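Long-range contact in acidocalcisomal pyrophosphatase (Trypanosoma brucei brucei, PDB 5C5V), which probably hydrolyses inorganic pyrophosphate to phosphate with the help of bound magnesium ions: residues V185-K190 / V295-Q300. Numbering follows the deposited sequence.
Sequences VPRFYK and VYKICQ. With 2PN (imidodiphosphoric acid), chain C.
Lys190 and Cys299 have the nearest CA atoms of the two segments, 6.9 Å apart, where the chain running out of strand 185-186 meets the turn that follows helix 285-295 and ends in the 3-10 segment 298-300. The contact lies at the active site of a soluble inorganic pyrophosphatase of the PPase family: Arg187 from the first segment and Tyr296 and Lys297 from the second meet at the P1 phosphoryl group of bound imidodiphosphate. A water links the backbones, giving a hydrogen bond to Tyr296 O and weakly accepting one from Lys190 N. Arg187 meets the phosphoryl group with its guanidinium edge: NH1 bonds 2PN O1 at 2.9 Å and NH2 bonds 2PN O3 at 2.8 Å, a two-point grip that should fix the rotation of the guanidinium. O3 is also bonded by Tyr296 OH, at 2.6 Å and near the plane of the ring, while Lys297 brings NZ to 2PN O2. The cationic groups of Arg187 and Lys297 thus share one anion; NH1 also pairs with Asp180, and NZ with the magnesium ligand Asp251. Lys297 CG lies over the centre of the Tyr296 ring, 3.7 Å above its plane. Beside the pocket, the rings of Tyr189 and Tyr296 are nearly perpendicular, at 82°, but meet obliquely through their CE1 atoms; Trp292 contacts both, stacked on Tyr296 and edge-to-face with Tyr189. Farther from the ligand, Lys190 CB rests on Cys299 SG and on the amide carbon of Gln300, whose chain bends at chi2 (-88°) to reach it. Beyond CB the lysine runs out extended, and its NZ donates to Cys299 O at 2.9 Å, tilted 20° from the carbonyl plane.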
loop_
_atom_site.group_PDB
_atom_site.type_symbol
_atom_site.label_atom_id
_atom_site.label_comp_id
_atom_site.label_asym_id
_atom_site.label_seq_id
_atom_site.Cartn_x
_atom_site.Cartn_y
_atom_site.Cartn_z
ATOM N N VAL A 185 -32.543 1.418 -28.100
ATOM C CA VAL A 185 -31.414 2.348 -27.990
ATOM C C VAL A 185 -30.211 1.711 -27.285
ATOM O O VAL A 185 -30.366 0.736 -26.544
ATOM C CB VAL A 185 -31.824 3.616 -27.220
ATOM C CG1 VAL A 185 -32.943 4.323 -27.954
ATOM C CG2 VAL A 185 -32.267 3.258 -25.808
ATOM N N PRO A 186 -29.003 2.260 -27.505
ATOM C CA PRO A 186 -27.832 1.787 -26.752
ATOM C C PRO A 186 -28.079 1.856 -25.234
ATOM O O PRO A 186 -28.556 2.875 -24.744
ATOM C CB PRO A 186 -26.722 2.745 -27.191
ATOM C CG PRO A 186 -27.137 3.177 -28.563
ATOM C CD PRO A 186 -28.636 3.271 -28.514
ATOM N N ARG A 187 -27.783 0.774 -24.516
ATOM C CA ARG A 187 -28.177 0.638 -23.115
ATOM C C ARG A 187 -27.242 1.327 -22.114
ATOM O O ARG A 187 -26.026 1.125 -22.125
ATOM C CB ARG A 187 -28.301 -0.849 -22.775
ATOM C CG ARG A 187 -28.560 -1.185 -21.318
ATOM C CD ARG A 187 -28.500 -2.699 -21.114
ATOM N NE ARG A 187 -28.714 -3.109 -19.729
ATOM C CZ ARG A 187 -28.394 -4.306 -19.239
ATOM N NH1 ARG A 187 -27.812 -5.223 -20.010
ATOM N NH2 ARG A 187 -28.637 -4.586 -17.963
ATOM N N PHE A 188 -27.831 2.147 -21.248
ATOM C CA PHE A 188 -27.129 2.692 -20.088
ATOM C C PHE A 188 -27.843 2.215 -18.842
ATOM O O PHE A 188 -29.066 2.137 -18.835
ATOM C CB PHE A 188 -27.088 4.222 -20.106
ATOM C CG PHE A 188 -26.312 4.804 -21.255
ATOM C CD1 PHE A 188 -25.003 5.229 -21.076
ATOM C CD2 PHE A 188 -26.889 4.930 -22.511
ATOM C CE1 PHE A 188 -24.286 5.761 -22.122
ATOM C CE2 PHE A 188 -26.177 5.471 -23.558
ATOM C CZ PHE A 188 -24.874 5.886 -23.364
ATOM N N TYR A 189 -27.093 1.881 -17.798
ATOM C CA TYR A 189 -27.718 1.546 -16.528
ATOM C C TYR A 189 -28.591 2.697 -16.052
ATOM O O TYR A 189 -28.140 3.839 -15.976
ATOM C CB TYR A 189 -26.681 1.252 -15.461
ATOM C CG TYR A 189 -25.944 -0.037 -15.617
ATOM C CD1 TYR A 189 -26.607 -1.203 -15.973
ATOM C CD2 TYR A 189 -24.578 -0.099 -15.374
ATOM C CE1 TYR A 189 -25.924 -2.383 -16.094
ATOM C CE2 TYR A 189 -23.888 -1.273 -15.494
ATOM C CZ TYR A 189 -24.560 -2.411 -15.856
ATOM O OH TYR A 189 -23.869 -3.593 -15.964
ATOM N N LYS A 190 -29.835 2.396 -15.720
ATOM C CA LYS A 190 -30.721 3.417 -15.195
ATOM C C LYS A 190 -30.516 3.572 -13.689
ATOM O O LYS A 190 -30.602 4.680 -13.153
ATOM C CB LYS A 190 -32.168 3.066 -15.512
ATOM C CG LYS A 190 -33.152 4.144 -15.183
ATOM C CD LYS A 190 -34.529 3.745 -15.687
ATOM C CE LYS A 190 -35.617 4.648 -15.138
ATOM N NZ LYS A 190 -36.957 4.078 -15.471
ATOM N N VAL A 295 -30.998 -5.183 -7.106
ATOM C CA VAL A 295 -32.073 -4.251 -7.432
ATOM C C VAL A 295 -31.945 -3.502 -8.758
ATOM O O VAL A 295 -32.902 -2.835 -9.166
ATOM C CB VAL A 295 -32.218 -3.158 -6.332
ATOM C CG1 VAL A 295 -32.336 -3.784 -4.960
ATOM C CG2 VAL A 295 -31.042 -2.177 -6.374
ATOM N N TYR A 296 -30.801 -3.597 -9.440
ATOM C CA TYR A 296 -30.524 -2.631 -10.511
ATOM C C TYR A 296 -31.506 -2.664 -11.680
ATOM O O TYR A 296 -31.702 -1.651 -12.330
ATOM C CB TYR A 296 -29.083 -2.788 -11.030
ATOM C CG TYR A 296 -28.768 -3.990 -11.915
ATOM C CD1 TYR A 296 -28.326 -3.811 -13.221
ATOM C CD2 TYR A 296 -28.859 -5.292 -11.428
ATOM C CE1 TYR A 296 -27.996 -4.907 -14.044
ATOM C CE2 TYR A 296 -28.552 -6.396 -12.243
ATOM C CZ TYR A 296 -28.111 -6.191 -13.543
ATOM O OH TYR A 296 -27.800 -7.260 -14.332
ATOM N N LYS A 297 -32.158 -3.793 -11.927
ATOM C CA LYS A 297 -33.078 -3.865 -13.060
ATOM C C LYS A 297 -34.517 -3.486 -12.707
ATOM O O LYS A 297 -35.353 -3.334 -13.596
ATOM C CB LYS A 297 -33.055 -5.271 -13.682
ATOM C CG LYS A 297 -31.770 -5.581 -14.467
ATOM C CD LYS A 297 -31.782 -7.005 -15.036
ATOM C CE LYS A 297 -30.455 -7.350 -15.725
ATOM N NZ LYS A 297 -30.439 -8.712 -16.359
ATOM N N ILE A 298 -34.802 -3.326 -11.419
ATOM C CA ILE A 298 -36.161 -3.037 -10.974
ATOM C C ILE A 298 -36.660 -1.714 -11.545
ATOM O O ILE A 298 -37.800 -1.617 -11.995
ATOM C CB ILE A 298 -36.263 -3.010 -9.436
ATOM C CG1 ILE A 298 -36.046 -4.413 -8.873
ATOM C CG2 ILE A 298 -37.623 -2.487 -9.009
ATOM C CD1 ILE A 298 -36.043 -4.482 -7.360
ATOM N N CYS A 299 -35.797 -0.702 -11.543
ATOM C CA CYS A 299 -36.152 0.598 -12.108
ATOM C C CYS A 299 -36.337 0.524 -13.623
ATOM O O CYS A 299 -36.803 1.484 -14.240
ATOM C CB CYS A 299 -35.073 1.637 -11.770
ATOM S SG CYS A 299 -33.476 1.386 -12.632
ATOM N N GLN A 300 -36.006 -0.625 -14.210
ATOM C CA GLN A 300 -36.121 -0.828 -15.660
ATOM C C GLN A 300 -37.309 -1.701 -16.026
ATOM O O GLN A 300 -37.536 -1.982 -17.193
ATOM C CB GLN A 300 -34.852 -1.475 -16.223
ATOM C CG GLN A 300 -33.598 -0.626 -16.169
ATOM C CD GLN A 300 -33.428 0.255 -17.399
ATOM O OE1 GLN A 300 -34.381 0.883 -17.879
ATOM N NE2 GLN A 300 -32.206 0.304 -17.919
HETATM P P1 2PN C . -27.021 -8.096 -17.623
HETATM O O1 2PN C . -27.369 -7.906 -19.123
HETATM O O2 2PN C . -27.788 -9.340 -17.100
HETATM O O3 2PN C . -27.361 -6.789 -16.854
HETATM N N1 2PN C . -25.407 -8.305 -17.475
HETATM P P2 2PN C . -24.591 -9.642 -17.957
HETATM O O4 2PN C . -24.902 -9.971 -19.462
HETATM O O5 2PN C . -25.075 -10.791 -17.094
HETATM O O6 2PN C . -23.150 -9.436 -17.790
HETATM O O HOH W 1 -30.187 -0.296 -14.369
#